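Local coordinates for uncharacterized protein (Sus scrofa, PDB 5BNF), which is porcine CD38, a disulfide-rich member of the ADP-ribosyl cyclase family whose fold combines bundled helices with a small parallel beta sheet, at residues Val75-Thr80 with Leu94-Asn99; Met154-Leu159 with Lys190-His195; Asn165-Thr170 with Asn211-Ile216; Arg202-Gly207 with Cys226-Arg231. All blocks are in the same frame, centred on the assembly; numbering follows the deposited sequence.

Interaction 1 of 4, residues Val75-Thr80 with Leu94-Asn99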
# COMPACT_ATOMS: atom_id res chain seq x y z
N VAL A 75 7.11 -3.10 7.06
CA VAL A 75 6.05 -2.97 8.04
C VAL A 75 4.69 -2.72 7.40
O VAL A 75 4.58 -2.01 6.40
CB VAL A 75 6.35 -1.81 9.00
CG1 VAL A 75 5.22 -1.63 9.97
CG2 VAL A 75 7.66 -2.10 9.74
N PHE A 76 3.66 -3.33 7.98
CA PHE A 76 2.29 -3.19 7.50
C PHE A 76 1.40 -2.62 8.61
O PHE A 76 1.59 -2.92 9.79
CB PHE A 76 1.73 -4.55 7.08
CG PHE A 76 2.35 -5.11 5.84
CD1 PHE A 76 2.05 -4.57 4.59
CD2 PHE A 76 3.22 -6.19 5.90
CE1 PHE A 76 2.62 -5.10 3.44
CE2 PHE A 76 3.80 -6.72 4.75
CZ PHE A 76 3.49 -6.17 3.52
N TRP A 77 0.43 -1.81 8.22
CA TRP A 77 -0.52 -1.23 9.16
C TRP A 77 -1.89 -1.54 8.59
O TRP A 77 -2.17 -1.23 7.44
CB TRP A 77 -0.33 0.28 9.26
CG TRP A 77 -0.17 0.90 7.93
CD1 TRP A 77 1.00 1.07 7.25
CD2 TRP A 77 -1.21 1.35 7.05
NE1 TRP A 77 0.76 1.60 6.00
CE2 TRP A 77 -0.59 1.78 5.86
CE3 TRP A 77 -2.60 1.43 7.16
CZ2 TRP A 77 -1.32 2.28 4.78
CZ3 TRP A 77 -3.33 1.93 6.09
CH2 TRP A 77 -2.69 2.34 4.91
N SER A 78 -2.75 -2.18 9.38
CA SER A 78 -4.07 -2.49 8.86
C SER A 78 -5.16 -1.80 9.65
O SER A 78 -5.49 -2.20 10.77
CB SER A 78 -4.30 -4.00 8.85
OG SER A 78 -5.41 -4.31 8.02
N LYS A 79 -5.68 -0.73 9.06
CA LYS A 79 -6.75 0.08 9.63
C LYS A 79 -6.38 0.81 10.93
O LYS A 79 -7.25 1.30 11.65
CB LYS A 79 -8.00 -0.78 9.84
CG LYS A 79 -9.27 0.05 9.99
CD LYS A 79 -9.38 1.10 8.87
CE LYS A 79 -9.33 2.52 9.42
NZ LYS A 79 -10.53 2.88 10.22
N THR A 80 -5.09 0.87 11.22
CA THR A 80 -4.59 1.57 12.39
C THR A 80 -3.88 2.80 11.84
O THR A 80 -3.25 3.57 12.57
CB THR A 80 -3.60 0.67 13.18
OG1 THR A 80 -2.71 1.49 13.94
CG2 THR A 80 -2.82 -0.22 12.24
N LEU A 94 12.30 2.65 8.95
CA LEU A 94 11.48 1.47 8.70
C LEU A 94 10.48 1.75 7.57
O LEU A 94 9.85 2.81 7.54
CB LEU A 94 10.74 1.11 9.99
CG LEU A 94 10.48 -0.37 10.32
CD1 LEU A 94 11.77 -1.17 10.17
CD2 LEU A 94 9.92 -0.41 11.73
N PHE A 95 10.35 0.82 6.64
CA PHE A 95 9.49 1.01 5.48
C PHE A 95 8.06 0.49 5.48
O PHE A 95 7.83 -0.72 5.52
CB PHE A 95 10.19 0.45 4.24
CG PHE A 95 11.49 1.13 3.91
CD1 PHE A 95 11.55 2.13 2.95
CD2 PHE A 95 12.66 0.77 4.57
CE1 PHE A 95 12.75 2.76 2.64
CE2 PHE A 95 13.87 1.39 4.28
CZ PHE A 95 13.92 2.39 3.31
N THR A 96 7.10 1.42 5.41
CA THR A 96 5.69 1.05 5.30
C THR A 96 5.44 1.36 3.82
O THR A 96 6.25 2.04 3.20
CB THR A 96 4.80 1.94 6.18
OG1 THR A 96 4.93 3.31 5.78
CG2 THR A 96 5.18 1.80 7.63
N LEU A 97 4.35 0.88 3.24
CA LEU A 97 4.11 1.14 1.82
C LEU A 97 4.24 2.62 1.45
O LEU A 97 4.80 2.96 0.40
CB LEU A 97 2.73 0.61 1.39
CG LEU A 97 2.40 0.70 -0.10
CD1 LEU A 97 3.54 0.16 -0.94
CD2 LEU A 97 1.12 -0.09 -0.38
N GLU A 98 3.76 3.51 2.31
CA GLU A 98 3.83 4.95 2.04
C GLU A 98 5.23 5.55 2.14
O GLU A 98 5.41 6.73 1.82
CB GLU A 98 2.88 5.72 2.97
CG GLU A 98 1.42 5.32 2.87
CD GLU A 98 1.18 3.90 3.33
OE1 GLU A 98 1.61 3.56 4.46
OE2 GLU A 98 0.57 3.12 2.58
N ASN A 99 6.20 4.78 2.61
CA ASN A 99 7.56 5.31 2.72
C ASN A 99 8.42 4.93 1.52
O ASN A 99 9.57 5.34 1.42
CB ASN A 99 8.23 4.83 4.02
CG ASN A 99 7.53 5.35 5.26
OD1 ASN A 99 7.23 6.53 5.37
ND2 ASN A 99 7.26 4.45 6.20
O HOH W 1 2.79 -0.49 4.67
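W77 of the short strand 75-77 leans on T96 and E98, while V75 two residues earlier holds the chain at L94 and F95. The W77 side chain leaves its backbone toward 94-99, with CG set between the backbone N and the carbonyl carbon (chi1 44°), which swings the indole over to that segment. CB and CG carry the ring across to T96. CD1 is the first atom to touch, 4.0 Å from T96 CB, which sits at the ring edge. Next along the rim, NE1 lies 2.6 Å from E98 OE1, but the N-H points well off the oxygen (123°), so the hydrogen bond is weak. Further along the same edge, CZ2 meets E98 OE2 at 3.0 Å, with that oxygen in the plane of the ring. Both carboxylate oxygens therefore come to the indole edge, the carboxylate plane turned 70° against the ring, and the bend of the glutamate at chi2 folds it back to this place. V75 adds the straighter bond, N to F95 O at 2.9 Å, and its CG2 is pressed against L94 CG at 3.4 Å. A water completes the joint: it donates to V75 O and accepts from L97 N. The strand is one of the two outermost of the parallel sheet, bonded through F76 to Q156 and F158 of strand 153-160. In the 94-99 segment, L97 packs on L143, S144 and F147 of helix 135-149, just ahead of helix 101-106.

Interaction 2 of 4, residues Met154-Leu159 with Lys190-His195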
# COMPACT_ATOMS: atom_id res chain seq x y z
N MET A 154 12.18 -10.69 8.55
CA MET A 154 11.06 -10.59 9.46
C MET A 154 10.19 -9.39 9.09
O MET A 154 10.68 -8.28 8.91
CB MET A 154 11.58 -10.45 10.89
CG MET A 154 10.49 -10.32 11.93
SD MET A 154 10.15 -8.60 12.29
CE MET A 154 11.35 -8.32 13.59
N VAL A 155 8.89 -9.64 8.96
CA VAL A 155 7.94 -8.59 8.62
C VAL A 155 7.04 -8.31 9.82
O VAL A 155 6.83 -9.17 10.68
CB VAL A 155 7.04 -8.98 7.42
CG1 VAL A 155 7.88 -9.20 6.20
CG2 VAL A 155 6.24 -10.24 7.74
N GLN A 156 6.51 -7.10 9.87
CA GLN A 156 5.65 -6.69 10.96
C GLN A 156 4.33 -6.11 10.46
O GLN A 156 4.24 -5.61 9.33
CB GLN A 156 6.34 -5.62 11.81
CG GLN A 156 7.62 -6.06 12.48
CD GLN A 156 8.28 -4.92 13.22
OE1 GLN A 156 9.04 -4.15 12.65
NE2 GLN A 156 7.98 -4.81 14.51
N VAL A 157 3.31 -6.16 11.31
CA VAL A 157 2.02 -5.60 10.97
C VAL A 157 1.41 -5.06 12.25
O VAL A 157 1.43 -5.74 13.28
CB VAL A 157 1.08 -6.65 10.34
CG1 VAL A 157 0.83 -7.79 11.31
CG2 VAL A 157 -0.23 -5.99 9.93
N PHE A 158 0.91 -3.83 12.20
CA PHE A 158 0.28 -3.22 13.37
C PHE A 158 -1.23 -3.27 13.23
O PHE A 158 -1.79 -2.88 12.20
CB PHE A 158 0.76 -1.77 13.57
CG PHE A 158 2.21 -1.66 13.94
CD1 PHE A 158 3.21 -1.95 13.02
CD2 PHE A 158 2.58 -1.28 15.23
CE1 PHE A 158 4.55 -1.87 13.39
CE2 PHE A 158 3.92 -1.20 15.59
CZ PHE A 158 4.91 -1.50 14.67
N LEU A 159 -1.90 -3.76 14.27
CA LEU A 159 -3.34 -3.88 14.26
C LEU A 159 -3.93 -3.11 15.43
O LEU A 159 -3.23 -2.82 16.41
CB LEU A 159 -3.72 -5.36 14.34
CG LEU A 159 -3.02 -6.23 13.30
CD1 LEU A 159 -3.35 -7.69 13.52
CD2 LEU A 159 -3.45 -5.78 11.91
N LYS A 190 5.54 -10.78 12.63
CA LYS A 190 5.19 -10.40 13.99
C LYS A 190 4.04 -9.42 13.95
O LYS A 190 4.05 -8.47 13.19
CB LYS A 190 6.40 -9.78 14.69
CG LYS A 190 7.52 -10.78 14.96
CD LYS A 190 8.87 -10.11 15.10
CE LYS A 190 8.83 -8.91 16.04
NZ LYS A 190 8.31 -9.25 17.38
N ALA A 191 3.03 -9.67 14.78
CA ALA A 191 1.89 -8.77 14.82
C ALA A 191 1.85 -8.04 16.15
O ALA A 191 2.14 -8.63 17.19
CB ALA A 191 0.60 -9.56 14.62
N TRP A 192 1.52 -6.76 16.11
CA TRP A 192 1.42 -5.95 17.32
C TRP A 192 -0.01 -5.43 17.40
O TRP A 192 -0.48 -4.75 16.49
CB TRP A 192 2.38 -4.74 17.28
CG TRP A 192 3.84 -5.06 17.10
CD1 TRP A 192 4.54 -5.06 15.93
CD2 TRP A 192 4.76 -5.45 18.12
NE1 TRP A 192 5.85 -5.43 16.16
CE2 TRP A 192 6.01 -5.68 17.50
CE3 TRP A 192 4.66 -5.63 19.51
CZ2 TRP A 192 7.15 -6.07 18.21
CZ3 TRP A 192 5.79 -6.03 20.22
CH2 TRP A 192 7.01 -6.25 19.57
N VAL A 193 -0.70 -5.77 18.49
CA VAL A 193 -2.06 -5.29 18.68
C VAL A 193 -1.95 -4.13 19.68
O VAL A 193 -1.53 -4.32 20.82
CB VAL A 193 -2.98 -6.40 19.24
CG1 VAL A 193 -4.37 -5.85 19.48
CG2 VAL A 193 -3.06 -7.55 18.26
N ILE A 194 -2.33 -2.95 19.22
CA ILE A 194 -2.25 -1.75 20.04
C ILE A 194 -3.49 -1.53 20.87
O ILE A 194 -4.61 -1.60 20.37
CB ILE A 194 -2.04 -0.50 19.17
CG1 ILE A 194 -1.07 -0.81 18.03
CG2 ILE A 194 -1.50 0.63 20.02
CD1 ILE A 194 0.25 -1.38 18.48
N HIS A 195 -3.29 -1.27 22.16
CA HIS A 195 -4.38 -1.03 23.09
C HIS A 195 -4.23 0.33 23.75
O HIS A 195 -3.13 0.76 24.06
CB HIS A 195 -4.42 -2.10 24.18
CG HIS A 195 -4.75 -3.47 23.69
ND1 HIS A 195 -5.75 -3.72 22.78
CD2 HIS A 195 -4.24 -4.68 24.01
CE1 HIS A 195 -5.85 -5.01 22.56
NE2 HIS A 195 -4.94 -5.62 23.30
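The rings of F158 and W192 form an offset stack, their planes 28° apart and the centroid of the phenyl 4.8 Å from that of the indole's five-membered ring. W192 CD1 covers one face of F158 near its rim, and CZ of F158 is the atom closest to it, at 3.8 Å. The edge of F158 is met by I194 CD1, 4.0 Å from CD2. At the indole edge, beside NE1, stands the Q156 amide, its plane about 70° from the ring. F158 and W192 both have CG beside the backbone N, which makes the two side chains run side by side in the same direction. K190 and M154 extend this row: the bent lysine lays CD against M154 CE at 3.4 Å, a tight fit. V157 and A191 meet on the other face of the sheet, CG1 to CB 3.8 Å, with L159 and V193 next to them. Five backbone hydrogen bonds link the strands, including L159 N to W192 O at 2.8 Å and I194 N to L159 O. The parallel pairing of Q156 with K190 through L159 with V193, with helix 172-180 in the connection between strands 153-160 and 186-194, makes this a beta-alpha-beta unit.

Interaction 3 of 4, residues Asn165-Thr170 with Asn211-Ile216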
# COMPACT_ATOMS: atom_id res chain seq x y z
N ASN A 165 -12.42 -6.87 15.39
CA ASN A 165 -11.60 -7.77 14.58
C ASN A 165 -10.39 -7.07 13.97
O ASN A 165 -10.42 -6.67 12.81
CB ASN A 165 -12.45 -8.38 13.48
CG ASN A 165 -13.53 -9.28 14.02
OD1 ASN A 165 -14.66 -9.28 13.53
ND2 ASN A 165 -13.20 -10.07 15.04
N ALA A 166 -9.34 -6.93 14.77
CA ALA A 166 -8.11 -6.28 14.33
C ALA A 166 -7.61 -6.80 12.99
O ALA A 166 -7.10 -6.03 12.18
CB ALA A 166 -7.03 -6.45 15.40
N PHE A 167 -7.73 -8.09 12.76
CA PHE A 167 -7.29 -8.67 11.50
C PHE A 167 -8.50 -8.93 10.62
O PHE A 167 -9.31 -9.80 10.91
CB PHE A 167 -6.53 -9.98 11.73
CG PHE A 167 -6.20 -10.72 10.47
CD1 PHE A 167 -5.18 -10.28 9.64
CD2 PHE A 167 -6.97 -11.81 10.07
CE1 PHE A 167 -4.92 -10.93 8.43
CE2 PHE A 167 -6.72 -12.45 8.86
CZ PHE A 167 -5.70 -12.01 8.04
N ASP A 168 -8.60 -8.18 9.54
CA ASP A 168 -9.72 -8.29 8.62
C ASP A 168 -9.35 -9.04 7.34
O ASP A 168 -8.44 -8.63 6.62
CB ASP A 168 -10.21 -6.89 8.27
CG ASP A 168 -11.50 -6.89 7.47
OD1 ASP A 168 -11.79 -7.90 6.80
OD2 ASP A 168 -12.21 -5.87 7.52
N LYS A 169 -10.07 -10.13 7.04
CA LYS A 169 -9.81 -10.91 5.83
C LYS A 169 -10.24 -10.20 4.55
O LYS A 169 -9.94 -10.67 3.47
CB LYS A 169 -10.53 -12.26 5.88
CG LYS A 169 -9.65 -13.46 6.23
CD LYS A 169 -10.46 -14.74 6.17
CE LYS A 169 -9.71 -15.94 6.73
NZ LYS A 169 -8.56 -16.37 5.89
N THR A 170 -10.95 -9.08 4.68
CA THR A 170 -11.39 -8.34 3.49
C THR A 170 -10.54 -7.09 3.23
O THR A 170 -10.71 -6.44 2.20
CB THR A 170 -12.87 -7.89 3.59
OG1 THR A 170 -12.98 -6.85 4.57
CG2 THR A 170 -13.76 -9.04 3.99
N ASN A 211 -6.21 -15.43 15.17
CA ASN A 211 -6.00 -16.85 14.92
C ASN A 211 -6.19 -17.10 13.42
O ASN A 211 -5.57 -17.99 12.85
CB ASN A 211 -6.97 -17.70 15.72
CG ASN A 211 -6.82 -19.18 15.42
OD1 ASN A 211 -5.86 -19.80 15.84
ND2 ASN A 211 -7.77 -19.73 14.67
N GLU A 212 -7.04 -16.30 12.78
CA GLU A 212 -7.26 -16.47 11.35
C GLU A 212 -5.97 -16.13 10.61
O GLU A 212 -5.63 -16.78 9.62
CB GLU A 212 -8.38 -15.57 10.85
CG GLU A 212 -9.74 -15.93 11.37
CD GLU A 212 -10.83 -15.07 10.78
OE1 GLU A 212 -10.75 -13.83 10.92
OE2 GLU A 212 -11.76 -15.64 10.17
N LEU A 213 -5.27 -15.12 11.11
CA LEU A 213 -4.01 -14.69 10.51
C LEU A 213 -2.95 -15.76 10.74
O LEU A 213 -2.19 -16.11 9.83
CB LEU A 213 -3.54 -13.36 11.12
CG LEU A 213 -2.11 -12.91 10.78
CD1 LEU A 213 -1.93 -12.83 9.26
CD2 LEU A 213 -1.83 -11.54 11.42
N GLN A 214 -2.89 -16.27 11.96
CA GLN A 214 -1.94 -17.31 12.30
C GLN A 214 -2.09 -18.54 11.40
O GLN A 214 -1.10 -19.06 10.88
CB GLN A 214 -2.12 -17.69 13.77
CG GLN A 214 -1.57 -19.05 14.14
CD GLN A 214 -0.48 -18.97 15.18
OE1 GLN A 214 -0.68 -18.42 16.27
NE2 GLN A 214 0.68 -19.53 14.87
N LEU A 215 -3.31 -19.01 11.20
CA LEU A 215 -3.52 -20.19 10.35
C LEU A 215 -3.04 -19.93 8.93
O LEU A 215 -2.49 -20.82 8.29
CB LEU A 215 -5.00 -20.59 10.35
CG LEU A 215 -5.43 -21.61 11.41
CD1 LEU A 215 -4.69 -21.42 12.72
CD2 LEU A 215 -6.92 -21.49 11.61
N ILE A 216 -3.23 -18.72 8.44
CA ILE A 216 -2.76 -18.38 7.11
C ILE A 216 -1.25 -18.61 7.06
O ILE A 216 -0.74 -19.27 6.16
CB ILE A 216 -3.02 -16.91 6.77
CG1 ILE A 216 -4.52 -16.70 6.50
CG2 ILE A 216 -2.15 -16.48 5.60
CD1 ILE A 216 -4.92 -15.23 6.31
O HOH W 2 -7.23 -18.05 7.94
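F167 lays the face of its ring on L213: CB of the leucine stands 3.6 Å from the ring centroid and only 5° off the ring normal, a CH-pi contact. On the same face, CD1 of the leucine stands over the rim, 3.6 Å from F167 CE1. At the tip of the ring CZ touches I216 CD1 at 3.7 Å, and E212 CB lies beside CE2. With CG opposite the backbone N (chi1 172°), F167 projects its ring from the loop onto one turn of the helix, crossing L213 at about a right angle. K169 runs along the outside of this apolar patch, sliding past I216 in the opposite direction, its NZ 3.8 Å from I216 CD1. The same amine donates to a water at 3.0 Å, which in turn donates to E212 O. One shell further out, D168 OD1 accepts from T170 N, closing an Asx turn, and from T170 OG1 on the same side of the carboxylate plane; this folds the chain just after F167 and around K169. F167 N is bonded to S209 OG near the start of helix 208-219, while F173 and V178 of helix 172-180 pack on the F167 side chain. The join between loop and helix is thus mainly apolar: K169 NZ and E212 OE2 stay 5.4 Å apart, so their attraction probably adds only a diffuse pull at the surface.

Interaction 4 of 4, residues Arg202-Gly207 with Cys226-Arg231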
# COMPACT_ATOMS: atom_id res chain seq x y z
N ARG A 202 -11.02 -4.73 22.74
CA ARG A 202 -12.16 -5.25 21.99
C ARG A 202 -11.68 -6.53 21.31
O ARG A 202 -12.47 -7.44 21.05
CB ARG A 202 -12.60 -4.23 20.93
CG ARG A 202 -13.23 -2.97 21.48
CD ARG A 202 -14.68 -3.21 21.86
NE ARG A 202 -15.47 -3.65 20.71
CZ ARG A 202 -16.77 -3.89 20.74
NH1 ARG A 202 -17.45 -3.72 21.87
NH2 ARG A 202 -17.41 -4.29 19.65
N ASP A 203 -10.39 -6.58 21.03
CA ASP A 203 -9.78 -7.74 20.39
C ASP A 203 -8.36 -7.87 20.93
O ASP A 203 -7.69 -6.87 21.17
CB ASP A 203 -9.78 -7.55 18.88
CG ASP A 203 -9.62 -8.85 18.13
OD1 ASP A 203 -10.02 -9.90 18.67
OD2 ASP A 203 -9.11 -8.83 16.99
N THR A 204 -7.90 -9.10 21.12
CA THR A 204 -6.57 -9.32 21.65
C THR A 204 -5.87 -10.39 20.84
O THR A 204 -6.44 -10.93 19.90
CB THR A 204 -6.63 -9.81 23.12
OG1 THR A 204 -7.07 -11.17 23.14
CG2 THR A 204 -7.62 -8.97 23.91
N CYS A 205 -4.62 -10.67 21.20
CA CYS A 205 -3.83 -11.69 20.53
C CYS A 205 -4.46 -13.07 20.68
O CYS A 205 -4.14 -14.00 19.93
CB CYS A 205 -2.40 -11.74 21.10
SG CYS A 205 -1.21 -10.51 20.49
N SER A 206 -5.34 -13.21 21.66
CA SER A 206 -6.01 -14.48 21.92
C SER A 206 -7.35 -14.59 21.20
O SER A 206 -8.10 -15.54 21.42
CB SER A 206 -6.22 -14.64 23.42
OG SER A 206 -6.98 -15.80 23.71
N GLY A 207 -7.66 -13.61 20.36
CA GLY A 207 -8.92 -13.63 19.65
C GLY A 207 -8.94 -14.49 18.40
O GLY A 207 -7.90 -14.90 17.89
N CYS A 226 2.50 -12.79 18.19
CA CYS A 226 1.60 -11.67 18.42
C CYS A 226 1.87 -11.12 19.83
O CYS A 226 1.99 -11.87 20.79
CB CYS A 226 0.16 -12.13 18.31
SG CYS A 226 -1.09 -10.83 18.48
N GLN A 227 1.93 -9.80 19.93
CA GLN A 227 2.19 -9.15 21.20
C GLN A 227 1.26 -7.97 21.31
O GLN A 227 0.83 -7.41 20.30
CB GLN A 227 3.64 -8.66 21.25
CG GLN A 227 4.53 -9.44 22.20
CD GLN A 227 5.96 -8.93 22.19
OE1 GLN A 227 6.65 -9.02 21.18
NE2 GLN A 227 6.40 -8.38 23.32
N GLU A 228 0.95 -7.59 22.55
CA GLU A 228 0.05 -6.48 22.80
C GLU A 228 0.80 -5.31 23.43
O GLU A 228 1.62 -5.49 24.32
CB GLU A 228 -1.08 -6.98 23.70
CG GLU A 228 -1.74 -8.23 23.12
CD GLU A 228 -3.10 -8.55 23.72
OE1 GLU A 228 -3.89 -7.62 23.93
OE2 GLU A 228 -3.38 -9.75 23.95
N ASN A 229 0.51 -4.10 22.94
CA ASN A 229 1.17 -2.89 23.42
C ASN A 229 0.23 -1.69 23.55
O ASN A 229 -0.68 -1.51 22.74
CB ASN A 229 2.30 -2.50 22.47
CG ASN A 229 3.65 -2.54 23.14
OD1 ASN A 229 4.19 -3.61 23.42
ND2 ASN A 229 4.21 -1.36 23.42
N TYR A 230 0.46 -0.87 24.57
CA TYR A 230 -0.32 0.34 24.80
C TYR A 230 0.42 1.44 24.05
O TYR A 230 0.04 1.83 22.95
CB TYR A 230 -0.35 0.72 26.28
CG TYR A 230 -0.65 -0.40 27.24
CD1 TYR A 230 -1.92 -0.99 27.29
CD2 TYR A 230 0.32 -0.85 28.13
CE1 TYR A 230 -2.20 -2.00 28.20
CE2 TYR A 230 0.05 -1.86 29.04
CZ TYR A 230 -1.21 -2.43 29.08
OH TYR A 230 -1.48 -3.42 30.00
N ARG A 231 1.48 1.93 24.68
CA ARG A 231 2.34 2.97 24.13
C ARG A 231 1.62 4.31 23.92
O ARG A 231 0.41 4.39 24.23
CB ARG A 231 2.98 2.48 22.82
CG ARG A 231 2.55 3.22 21.55
CD ARG A 231 2.45 2.28 20.35
NE ARG A 231 3.74 1.88 19.79
CZ ARG A 231 4.48 2.64 18.98
NH1 ARG A 231 4.06 3.85 18.64
NH2 ARG A 231 5.63 2.18 18.51
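C205 and C226 reach toward each other from the loop and the strand and are joined SG to SG at 2.0 Å. The two sulfurs leave their backbones differently: in C205 SG stands beside the backbone N (chi1 -81°), in C226 opposite it, and the bridge between them is twisted by -86°, near the relaxed value for a disulfide. E228 lies on the same side of its strand as C226, two residues on, and stretches over the bridge, its CG 3.5 Å from C205 SG. The E228 side chain crosses that of T204 obliquely, bringing OE2 to 3.4 Å from T204 CB. The same oxygen accepts from C205 N at 3.2 Å; this donor comes from well above the carboxylate plane, 78° out of it. The other oxygen, OE1, probably bonds H195 NE2, though the modelled distance is too short to be sure. T204 OG1 accepts from S206 N at 3.1 Å in an ST turn, within the type I turn T204-G207, whose last residue is the N-cap of helix 208-219. Together the bridge and the glutamate fasten the entry of that helix to strand 223-229, which follows it and borders the parallel sheet: a beta-alpha-beta unit (strand 186-194, helix 208-219, strand 223-229) closed by a disulfide.

In the fold
Interactions 1, 2 and 4 each reach one parallel sheet of order 75-77, 153-160, 186-194, 223-229, and interaction 3 packs the loop after strand 153-160 on helix 208-219. Interaction 1 comes first along the chain; interactions 2 and 3 have alternating segments, as do 3 and 4, so the later part of the chain is interlaced. The centres of interactions 1 and 2 are about 10 Å apart, those of 2 and 4 about 9 Å, and those of 1 and 4 about 18 Å. Interaction 1 meets 2 through F76 and F158, 2 meets 3 through L159 and A166, and 3 meets 4 through A166 N and D203 OD2; 1 touches neither 3 nor 4. This is consistent with one alpha/beta unit.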